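Side-chain contacts in CDP-archaeol synthase (Aeropyrum pernix K1, PDB 5GUF), which catalyses the transfer of the cytidylyl group of CTP to an archaeal ether-lipid phosphate, forming CDP-archaeol for the cell membrane: residues 24-27 / 28-32; 116-119 / 120-124; 10-13 / 14-18. All blocks are in the same frame, centred on the assembly; numbering follows the deposited sequence.

Interaction 1: 24-27 / 28-32; sequences AMIA and NATPV. With CTP (cytidine-5'-triphosphate), chain B.
Both faces of the Ile26 carbonyl plane are occupied by Thr30. Thr30 OG1 approaches Ile26 O from one face (2.7 Å) and Thr30 N approaches it from the other (3.1 Å), the hydroxyl lying 32° out of that plane. OG1 can fold back because it stands beside the backbone N and anti to the carbonyl carbon (chi1 -64°). A second flat group, the cytosine base of CTP, carries Pro31 over one of its faces, with Pro31 CB 3.3 Å from CTP N1, while Val32 CG1 sits near the ribose oxygen O4'. Here is a worked case of a helix whose end leads straight into a ligand pocket, to which Pro31 and Val32 belong: the threonine hydroxyl supplements the helical bonding of helix 14-29 just ahead of Pro31, which has no N-H to offer to Ala27 O and instead places CD 3.1 Å from Ala27 O. A valine in place of Thr30 would probably leave Ile26 O without the hydroxyl half of its grip, and the side chain without its anchor. On another side of the helix, Asn28 CG lies anti to its own N (chi1 176°), which carries ND2 to a water 3.1 Å away that also donates to Met25 O. The Asn28 side chain also touches Asp100, a residue of the CTP pocket, and Phe126.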
ATOM      1  N   ALA A  24       7.509  -7.006  15.956  1.00 41.16           N
ATOM      2  CA  ALA A  24       6.238  -6.533  15.407  1.00 33.50           C
ATOM      3  C   ALA A  24       5.563  -7.617  14.570  1.00 30.86           C
ATOM      4  O   ALA A  24       4.357  -7.855  14.697  1.00 32.52           O
ATOM      5  CB  ALA A  24       6.476  -5.274  14.567  1.00 26.45           C
ATOM      6  N   MET A  25       6.329  -8.264  13.685  1.00 32.57           N
ATOM      7  CA  MET A  25       5.815  -9.387  12.908  1.00 35.57           C
ATOM      8  C   MET A  25       5.227 -10.456  13.822  1.00 38.53           C
ATOM      9  O   MET A  25       4.151 -11.004  13.554  1.00 38.44           O
ATOM     10  CB  MET A  25       6.934  -9.985  12.059  1.00 36.10           C
ATOM     11  CG  MET A  25       7.298  -9.172  10.831  1.00 45.35           C
ATOM     12  SD  MET A  25       8.622  -9.948   9.872  1.00 63.86           S
ATOM     13  CE  MET A  25      10.052  -9.094  10.507  1.00 53.28           C
ATOM     14  N   ILE A  26       5.921 -10.748  14.924  1.00 31.49           N
ATOM     15  CA  ILE A  26       5.448 -11.762  15.852  1.00 38.94           C
ATOM     16  C   ILE A  26       4.252 -11.248  16.647  1.00 37.29           C
ATOM     17  O   ILE A  26       3.302 -11.991  16.906  1.00 34.89           O
ATOM     18  CB  ILE A  26       6.600 -12.232  16.757  1.00 32.47           C
ATOM     19  CG1 ILE A  26       7.454 -13.229  15.970  1.00 34.59           C
ATOM     20  CG2 ILE A  26       6.059 -12.908  17.999  1.00 28.87           C
ATOM     21  CD1 ILE A  26       8.837 -13.427  16.501  1.00 40.54           C
ATOM     22  N   ALA A  27       4.267  -9.972  17.032  1.00 37.56           N
ATOM     23  CA  ALA A  27       3.090  -9.399  17.675  1.00 36.77           C
ATOM     24  C   ALA A  27       1.888  -9.437  16.740  1.00 37.09           C
ATOM     25  O   ALA A  27       0.769  -9.716  17.172  1.00 32.82           O
ATOM     26  CB  ALA A  27       3.369  -7.966  18.124  1.00 32.75           C
ATOM     27  N   ASN A  28       2.110  -9.192  15.450  1.00 34.24           N
ATOM     28  CA  ASN A  28       1.003  -9.141  14.506  1.00 34.69           C
ATOM     29  C   ASN A  28       0.440 -10.523  14.197  1.00 39.49           C
ATOM     30  O   ASN A  28      -0.752 -10.644  13.894  1.00 36.15           O
ATOM     31  CB  ASN A  28       1.459  -8.466  13.218  1.00 38.63           C
ATOM     32  CG  ASN A  28       0.399  -8.472  12.160  1.00 34.75           C
ATOM     33  OD1 ASN A  28      -0.685  -7.924  12.349  1.00 36.89           O
ATOM     34  ND2 ASN A  28       0.692  -9.115  11.039  1.00 39.63           N
ATOM     35  N   ALA A  29       1.275 -11.566  14.261  1.00 43.56           N
ATOM     36  CA  ALA A  29       0.877 -12.910  13.854  1.00 40.88           C
ATOM     37  C   ALA A  29       0.270 -13.723  14.987  1.00 42.51           C
ATOM     38  O   ALA A  29      -0.496 -14.652  14.725  1.00 50.12           O
ATOM     39  CB  ALA A  29       2.080 -13.667  13.281  1.00 33.79           C
ATOM     40  N   THR A  30       0.596 -13.408  16.230  1.00 43.33           N
ATOM     41  CA  THR A  30       0.174 -14.199  17.383  1.00 45.05           C
ATOM     42  C   THR A  30      -1.338 -14.214  17.636  1.00 45.77           C
ATOM     43  O   THR A  30      -1.867 -15.270  18.013  1.00 40.77           O
ATOM     44  CB  THR A  30       0.944 -13.717  18.621  1.00 40.39           C
ATOM     45  OG1 THR A  30       2.342 -13.981  18.428  1.00 41.12           O
ATOM     46  CG2 THR A  30       0.482 -14.434  19.882  1.00 39.39           C
ATOM     47  N   PRO A  31      -2.074 -13.108  17.445  1.00 42.17           N
ATOM     48  CA  PRO A  31      -3.526 -13.153  17.717  1.00 45.78           C
ATOM     49  C   PRO A  31      -4.306 -14.141  16.846  1.00 47.97           C
ATOM     50  O   PRO A  31      -5.410 -14.544  17.236  1.00 54.01           O
ATOM     51  CB  PRO A  31      -3.979 -11.705  17.475  1.00 43.29           C
ATOM     52  CG  PRO A  31      -2.735 -10.874  17.660  1.00 42.87           C
ATOM     53  CD  PRO A  31      -1.611 -11.731  17.174  1.00 38.50           C
ATOM     54  N   VAL A  32      -3.764 -14.575  15.708  1.00 45.08           N
ATOM     55  CA  VAL A  32      -4.501 -15.510  14.865  1.00 49.92           C
ATOM     56  C   VAL A  32      -4.529 -16.911  15.474  1.00 52.38           C
ATOM     57  O   VAL A  32      -5.389 -17.728  15.122  1.00 59.65           O
ATOM     58  CB  VAL A  32      -3.898 -15.533  13.448  1.00 54.78           C
ATOM     59  CG1 VAL A  32      -3.593 -14.128  12.977  1.00 62.81           C
ATOM     60  CG2 VAL A  32      -2.640 -16.400  13.418  1.00 54.47           C
TER
HETATM   61  N1  CTP B 201      -6.992 -11.175  16.283  1.00 49.22           N
HETATM   62  C2  CTP B 201      -7.368 -10.887  17.593  1.00 49.08           C
HETATM   63  N3  CTP B 201      -7.025  -9.686  18.197  1.00 45.54           N
HETATM   64  C4  CTP B 201      -6.242  -8.777  17.500  1.00 45.59           C
HETATM   65  C5  CTP B 201      -5.824  -9.083  16.199  1.00 44.66           C
HETATM   66  C6  CTP B 201      -6.349 -10.202  15.545  1.00 47.45           C
HETATM   67  O2  CTP B 201      -8.019 -11.707  18.237  1.00 57.25           O
HETATM   68  N4  CTP B 201      -5.902  -7.629  18.080  1.00 40.76           N
HETATM   69  C1' CTP B 201      -7.345 -12.510  15.712  1.00 55.24           C
HETATM   70  C2' CTP B 201      -8.817 -12.561  15.330  1.00 60.42           C
HETATM   71  O2' CTP B 201      -9.270 -13.888  15.480  1.00 56.04           O
HETATM   72  C3' CTP B 201      -8.797 -12.221  13.863  1.00 54.28           C
HETATM   73  C4' CTP B 201      -7.539 -12.958  13.424  1.00 62.10           C
HETATM   74  O4' CTP B 201      -6.634 -12.843  14.520  1.00 52.61           O
HETATM   75  O3' CTP B 201      -9.960 -12.670  13.221  1.00 56.58           O
HETATM   76  C5' CTP B 201      -6.967 -12.415  12.114  1.00 58.98           C
HETATM   77  O5' CTP B 201      -6.512 -11.086  12.259  1.00 60.30           O
HETATM   78  PA  CTP B 201      -7.000  -9.963  11.223  1.00 51.64           P
HETATM   79  O1A CTP B 201      -6.809 -10.535   9.836  1.00 42.79           O
HETATM   80  O2A CTP B 201      -6.262  -8.652  11.404  1.00 57.54           O
HETATM   81  O3A CTP B 201      -8.559  -9.760  11.587  1.00 54.51           O
HETATM   82  PB  CTP B 201      -9.776  -9.975  10.551  1.00 56.11           P
HETATM   83  O1B CTP B 201     -10.513 -11.239  10.941  1.00 53.29           O
HETATM   84  O2B CTP B 201      -9.333 -10.067   9.114  1.00 47.81           O
HETATM   85  O3B CTP B 201     -10.673  -8.651  10.804  1.00 48.74           O
HETATM   86  PG  CTP B 201     -10.431  -7.244  10.031  1.00 36.15           P
HETATM   87  O1G CTP B 201     -11.339  -7.201   8.830  1.00 39.56           O
HETATM   88  O2G CTP B 201     -10.723  -6.167  11.029  1.00 32.35           O
HETATM   89  O3G CTP B 201      -9.007  -7.105   9.573  1.00 46.74           O
HETATM   90  O   HOH W   1       3.167 -11.024  10.781  1.00 55.74           O

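Interaction 2: 116-119 / 120-124; sequences RPAP and LLDQL. With K (potassium ion), chain F.
The shortest sound bond runs from Ala118 N to Asp122 OD2, 2.7 Å long and nearly straight at 167°. The donor comes from above the carboxylate plane rather than in line with it. Asp122 answers through its backbone, Asp122 N giving a 2.8 Å bond to Ala118 O, so the two residues hold each other by a reciprocal pair. The carboxylate can lean back over the preceding loop because its CG stands beside the backbone N (chi1 -79°). The other oxygen, Asp122 OD1, lies 3.7 Å from Ala118 CB, takes a weak bond from a water, and forms a salt bridge with Lys107.

Between these anchors the chain reverses at Leu120, whose positive phi (74°) and weak 2.9 Å bond from Leu121 N to Pro119 O describe a classic gamma turn. Leu120 is also the N-cap of helix 121-136. Gln123, bent at its second torsion, brings OE1 within 2.6 Å of Leu120 N in a weak bond, the half of a capping box that a leucine N-cap allows. Pro119 and Leu121 each pack on the other's counterpart in the second subunit, placing the turn at the dimer interface.

Asp122 O makes a long 3.3 Å contact to a potassium ion that Asp100 also binds, and three waters share that ion. Such a capped helix start lies beside the nucleotide and metal site, the nearest atoms of the Asp122 side chain about 4 Å from CTP and from a bound magnesium.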
ATOM      1  N   ARG A 116     -12.999  -9.540   5.492  1.00 38.96           N
ATOM      2  CA  ARG A 116     -12.925  -9.424   4.037  1.00 46.50           C
ATOM      3  C   ARG A 116     -11.591  -8.816   3.693  1.00 46.49           C
ATOM      4  O   ARG A 116     -11.102  -8.001   4.407  1.00 39.61           O
ATOM      5  CB  ARG A 116     -14.086  -8.631   3.478  1.00 46.62           C
ATOM      6  CG  ARG A 116     -14.976  -9.428   2.562  1.00 60.82           C
ATOM      7  CD  ARG A 116     -15.702 -10.569   3.260  1.00 67.64           C
ATOM      8  NE  ARG A 116     -15.087 -11.877   3.012  1.00 72.83           N
ATOM      9  CZ  ARG A 116     -14.528 -12.267   1.863  1.00 72.58           C
ATOM     10  NH1 ARG A 116     -14.489 -11.466   0.806  1.00 69.80           N
ATOM     11  NH2 ARG A 116     -14.003 -13.476   1.772  1.00 69.60           N
ATOM     12  N   PRO A 117     -10.987  -9.233   2.601  1.00 48.43           N
ATOM     13  CA  PRO A 117      -9.610  -8.787   2.303  1.00 52.93           C
ATOM     14  C   PRO A 117      -9.528  -7.324   1.885  1.00 49.97           C
ATOM     15  O   PRO A 117     -10.295  -6.863   1.040  1.00 50.51           O
ATOM     16  CB  PRO A 117      -9.180  -9.710   1.156  1.00 42.97           C
ATOM     17  CG  PRO A 117     -10.484 -10.120   0.504  1.00 44.52           C
ATOM     18  CD  PRO A 117     -11.499 -10.185   1.600  1.00 41.37           C
ATOM     19  N   ALA A 118      -8.586  -6.599   2.491  1.00 47.03           N
ATOM     20  CA  ALA A 118      -8.117  -5.304   1.997  1.00 43.71           C
ATOM     21  C   ALA A 118      -6.649  -5.483   1.636  1.00 42.68           C
ATOM     22  O   ALA A 118      -5.767  -5.254   2.479  1.00 39.35           O
ATOM     23  CB  ALA A 118      -8.300  -4.204   3.036  1.00 36.91           C
ATOM     24  N   PRO A 119      -6.338  -5.909   0.409  1.00 45.89           N
ATOM     25  CA  PRO A 119      -4.941  -6.215   0.076  1.00 48.52           C
ATOM     26  C   PRO A 119      -4.070  -4.973   0.211  1.00 47.43           C
ATOM     27  O   PRO A 119      -4.537  -3.840   0.059  1.00 49.45           O
ATOM     28  CB  PRO A 119      -5.021  -6.697  -1.377  1.00 40.08           C
ATOM     29  CG  PRO A 119      -6.181  -5.965  -1.924  1.00 41.16           C
ATOM     30  CD  PRO A 119      -7.189  -5.902  -0.790  1.00 43.34           C
ATOM     31  N   LEU A 120      -2.797  -5.205   0.524  1.00 41.14           N
ATOM     32  CA  LEU A 120      -1.858  -4.157   0.916  1.00 47.46           C
ATOM     33  C   LEU A 120      -2.146  -3.675   2.335  1.00 42.15           C
ATOM     34  O   LEU A 120      -1.312  -3.870   3.220  1.00 39.84           O
ATOM     35  CB  LEU A 120      -1.868  -2.986  -0.068  1.00 36.99           C
ATOM     36  CG  LEU A 120      -1.220  -3.242  -1.429  1.00 51.18           C
ATOM     37  CD1 LEU A 120      -0.873  -1.902  -2.080  1.00 47.12           C
ATOM     38  CD2 LEU A 120       0.020  -4.179  -1.349  1.00 38.42           C
ATOM     39  N   LEU A 121      -3.313  -3.064   2.575  1.00 39.73           N
ATOM     40  CA  LEU A 121      -3.606  -2.549   3.913  1.00 36.48           C
ATOM     41  C   LEU A 121      -3.563  -3.654   4.968  1.00 41.31           C
ATOM     42  O   LEU A 121      -2.984  -3.464   6.044  1.00 39.83           O
ATOM     43  CB  LEU A 121      -4.966  -1.846   3.930  1.00 36.66           C
ATOM     44  CG  LEU A 121      -5.434  -1.283   5.285  1.00 44.87           C
ATOM     45  CD1 LEU A 121      -4.466  -0.207   5.823  1.00 47.53           C
ATOM     46  CD2 LEU A 121      -6.854  -0.735   5.228  1.00 43.01           C
ATOM     47  N   ASP A 122      -4.170  -4.817   4.677  1.00 36.29           N
ATOM     48  CA  ASP A 122      -4.164  -5.937   5.621  1.00 40.30           C
ATOM     49  C   ASP A 122      -2.747  -6.406   5.940  1.00 43.52           C
ATOM     50  O   ASP A 122      -2.497  -6.941   7.023  1.00 40.60           O
ATOM     51  CB  ASP A 122      -4.954  -7.124   5.055  1.00 37.72           C
ATOM     52  CG  ASP A 122      -6.467  -6.962   5.198  1.00 48.95           C
ATOM     53  OD1 ASP A 122      -6.909  -6.068   5.953  1.00 43.22           O
ATOM     54  OD2 ASP A 122      -7.213  -7.721   4.524  1.00 45.78           O
ATOM     55  N   GLN A 123      -1.814  -6.255   5.008  1.00 38.30           N
ATOM     56  CA  GLN A 123      -0.480  -6.785   5.234  1.00 40.45           C
ATOM     57  C   GLN A 123       0.484  -5.743   5.787  1.00 39.80           C
ATOM     58  O   GLN A 123       1.502  -6.115   6.364  1.00 46.24           O
ATOM     59  CB  GLN A 123       0.095  -7.363   3.937  1.00 42.88           C
ATOM     60  CG  GLN A 123      -0.639  -8.572   3.377  1.00 48.40           C
ATOM     61  CD  GLN A 123      -1.922  -8.207   2.636  1.00 56.03           C
ATOM     62  OE1 GLN A 123      -2.042  -7.123   2.050  1.00 51.46           O
ATOM     63  NE2 GLN A 123      -2.894  -9.118   2.666  1.00 56.14           N
ATOM     64  N   LEU A 124       0.181  -4.456   5.656  1.00 35.25           N
ATOM     65  CA  LEU A 124       1.156  -3.422   5.950  1.00 37.33           C
ATOM     66  C   LEU A 124       0.788  -2.519   7.125  1.00 45.21           C
ATOM     67  O   LEU A 124       1.670  -1.813   7.632  1.00 41.85           O
ATOM     68  CB  LEU A 124       1.397  -2.572   4.697  1.00 37.65           C
ATOM     69  CG  LEU A 124       2.163  -3.319   3.602  1.00 44.05           C
ATOM     70  CD1 LEU A 124       2.517  -2.388   2.455  1.00 38.66           C
ATOM     71  CD2 LEU A 124       3.424  -3.984   4.170  1.00 44.62           C
TER
HETATM   72  K     K F 205      -4.582  -7.390   9.571  1.00 64.36           K
HETATM   73  O   HOH W   2      -7.217  -7.913   8.449  1.00 50.26           O
HETATM   74  O   HOH W   3      -2.187  -7.180  10.430  1.00 53.02           O
HETATM   75  O   HOH W   4      -6.234  -4.989  10.422  1.00 44.14           O

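Interaction 3: 10-13 / 14-18; sequences RIDN and ILEAI. With MG (magnesium ion), chain D.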
ATOM      1  N   ARG A  10      20.725   3.661  12.713  1.00 31.62           N
ATOM      2  CA  ARG A  10      20.480   3.918  11.304  1.00 31.77           C
ATOM      3  C   ARG A  10      20.126   2.593  10.638  1.00 31.54           C
ATOM      4  O   ARG A  10      20.999   1.782  10.326  1.00 33.10           O
ATOM      5  CB  ARG A  10      21.697   4.565  10.658  1.00 27.71           C
ATOM      6  CG  ARG A  10      21.473   4.890   9.210  1.00 31.20           C
ATOM      7  CD  ARG A  10      22.723   5.486   8.588  1.00 41.86           C
ATOM      8  NE  ARG A  10      22.378   6.429   7.531  1.00 36.18           N
ATOM      9  CZ  ARG A  10      22.546   6.179   6.240  1.00 39.63           C
ATOM     10  NH1 ARG A  10      23.055   5.012   5.854  1.00 35.79           N
ATOM     11  NH2 ARG A  10      22.206   7.090   5.339  1.00 46.00           N
ATOM     12  N   ILE A  11      18.836   2.379  10.412  1.00 31.67           N
ATOM     13  CA  ILE A  11      18.344   1.157   9.778  1.00 36.55           C
ATOM     14  C   ILE A  11      18.629   1.281   8.287  1.00 31.88           C
ATOM     15  O   ILE A  11      17.900   1.963   7.562  1.00 33.32           O
ATOM     16  CB  ILE A  11      16.856   0.937  10.048  1.00 31.44           C
ATOM     17  CG1 ILE A  11      16.597   1.128  11.535  1.00 30.80           C
ATOM     18  CG2 ILE A  11      16.416  -0.444   9.532  1.00 29.81           C
ATOM     19  CD1 ILE A  11      17.385   0.163  12.391  1.00 35.37           C
ATOM     20  N   ASP A  12      19.675   0.597   7.820  1.00 31.83           N
ATOM     21  CA  ASP A  12      20.135   0.783   6.452  1.00 32.39           C
ATOM     22  C   ASP A  12      20.478  -0.527   5.763  1.00 33.59           C
ATOM     23  O   ASP A  12      21.126  -0.505   4.715  1.00 43.16           O
ATOM     24  CB  ASP A  12      21.351   1.732   6.408  1.00 36.84           C
ATOM     25  CG  ASP A  12      22.435   1.368   7.430  1.00 40.55           C
ATOM     26  OD1 ASP A  12      22.420   0.251   8.000  1.00 37.46           O
ATOM     27  OD2 ASP A  12      23.321   2.220   7.662  1.00 46.70           O
ATOM     28  N   ASN A  13      20.067  -1.666   6.300  1.00 35.87           N
ATOM     29  CA  ASN A  13      20.124  -2.888   5.522  1.00 35.27           C
ATOM     30  C   ASN A  13      18.969  -3.780   5.953  1.00 33.97           C
ATOM     31  O   ASN A  13      18.447  -3.648   7.065  1.00 34.23           O
ATOM     32  CB  ASN A  13      21.488  -3.582   5.664  1.00 37.11           C
ATOM     33  CG  ASN A  13      21.670  -4.236   7.000  1.00 39.11           C
ATOM     34  OD1 ASN A  13      21.251  -5.376   7.208  1.00 44.54           O
ATOM     35  ND2 ASN A  13      22.286  -3.520   7.923  1.00 39.36           N
ATOM     36  N   ILE A  14      18.579  -4.691   5.057  1.00 36.53           N
ATOM     37  CA  ILE A  14      17.314  -5.406   5.209  1.00 31.31           C
ATOM     38  C   ILE A  14      17.369  -6.383   6.369  1.00 35.20           C
ATOM     39  O   ILE A  14      16.352  -6.614   7.032  1.00 39.91           O
ATOM     40  CB  ILE A  14      16.916  -6.113   3.898  1.00 36.07           C
ATOM     41  CG1 ILE A  14      15.524  -6.740   4.031  1.00 40.94           C
ATOM     42  CG2 ILE A  14      17.920  -7.190   3.531  1.00 39.51           C
ATOM     43  CD1 ILE A  14      14.423  -5.737   4.377  1.00 41.59           C
ATOM     44  N   LEU A  15      18.540  -6.958   6.652  1.00 33.50           N
ATOM     45  CA  LEU A  15      18.648  -7.865   7.790  1.00 36.40           C
ATOM     46  C   LEU A  15      18.491  -7.113   9.106  1.00 36.09           C
ATOM     47  O   LEU A  15      17.847  -7.610  10.042  1.00 35.70           O
ATOM     48  CB  LEU A  15      19.981  -8.608   7.745  1.00 35.21           C
ATOM     49  CG  LEU A  15      20.326  -9.435   8.993  1.00 45.68           C
ATOM     50  CD1 LEU A  15      19.219 -10.422   9.307  1.00 40.81           C
ATOM     51  CD2 LEU A  15      21.684 -10.163   8.840  1.00 47.62           C
ATOM     52  N   GLU A  16      19.048  -5.903   9.182  1.00 31.25           N
ATOM     53  CA  GLU A  16      18.906  -5.086  10.382  1.00 31.94           C
ATOM     54  C   GLU A  16      17.457  -4.644  10.563  1.00 31.75           C
ATOM     55  O   GLU A  16      16.929  -4.659  11.680  1.00 31.70           O
ATOM     56  CB  GLU A  16      19.880  -3.899  10.290  1.00 32.10           C
ATOM     57  CG  GLU A  16      19.773  -2.794  11.345  1.00 34.76           C
ATOM     58  CD  GLU A  16      20.923  -1.760  11.232  1.00 39.21           C
ATOM     59  OE1 GLU A  16      21.557  -1.420  12.260  1.00 33.19           O
ATOM     60  OE2 GLU A  16      21.204  -1.301  10.104  1.00 32.06           O
ATOM     61  N   ALA A  17      16.780  -4.293   9.468  1.00 32.54           N
ATOM     62  CA  ALA A  17      15.349  -4.018   9.553  1.00 31.11           C
ATOM     63  C   ALA A  17      14.586  -5.256   9.990  1.00 31.49           C
ATOM     64  O   ALA A  17      13.629  -5.167  10.767  1.00 33.12           O
ATOM     65  CB  ALA A  17      14.821  -3.525   8.205  1.00 28.92           C
ATOM     66  N   ILE A  18      14.995  -6.425   9.503  1.00 33.29           N
ATOM     67  CA  ILE A  18      14.251  -7.629   9.839  1.00 33.16           C
ATOM     68  C   ILE A  18      14.426  -7.956  11.312  1.00 36.52           C
ATOM     69  O   ILE A  18      13.469  -8.371  11.977  1.00 35.20           O
ATOM     70  CB  ILE A  18      14.675  -8.778   8.914  1.00 38.94           C
ATOM     71  CG1 ILE A  18      13.975  -8.623   7.557  1.00 33.07           C
ATOM     72  CG2 ILE A  18      14.371 -10.123   9.548  1.00 38.33           C
ATOM     73  CD1 ILE A  18      14.622  -9.418   6.442  1.00 36.28           C
TER
HETATM   74 MG    MG D 203      22.644   0.360  10.516  1.00 18.53          MG
HETATM   75  O   HOH W   5      24.519   1.886   9.793  1.00 31.17           O
HETATM   76  O   HOH W   6      23.954  -0.691   9.897  1.00 41.24           O
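A metal-binding turn joins strand 10-11 to the N-terminus of helix 14-29, and Asn13 serves as the N-cap. Asn13 OD1 accepts from Glu16 N at 3.0 Å, the donor standing well above the amide plane, while Ala17 N bonds Asn13 O. The Asn13 amide owes this reach to a CG set between its backbone N and carbonyl carbon (chi1 73°), and it crosses the Glu16 side chain at about a right angle.

Glu16, extended throughout (chi1 172°), sends its carboxylate back along the turn to a magnesium ion. The ion is held by Glu16 OE2 at 2.2 Å, Arg10 O at 2.2 Å and Asp12 OD1 at 2.5 Å, with two waters and Asp8 also bound. Glu16 OE1 binds the magnesium too, at a longer 2.7 Å, so the grip is lopsided. The metal thus draws together two carboxylate oxygens that would otherwise be expected to repel. Asp12 N adds a weak bond to Glu16 OE2, and Arg10 NH1 makes a long, weak salt bridge with Asp12 OD2. Ile11 packs on Val145 of helix 143-161 and on Trp141. Ile11 CD1 lies 3.9 Å from Glu16 CG, and Ile11 CG2 meets Ala17 CB at 3.7 Å.

Overall arrangement
Along the chain the order is interaction 3, interaction 1, interaction 2. The first two share helix 14-29: interaction 3 caps its beginning, and interaction 1 lies at its far end, the centres about 20 Å apart, and they touch where Met25 CE meets Ile18 O at 3.8 Å. Interaction 2 opens helix 121-136, its centre about 15 Å from that of interaction 1 and about 24 Å from that of interaction 3. Interactions 1 and 2 do not touch, yet both border CTP and the potassium ion, whereas the magnesium of interaction 3 binds at the other end of helix 14-29. Helix 14-29 thus runs from the metal-bound turn to the threshold of the nucleotide pocket.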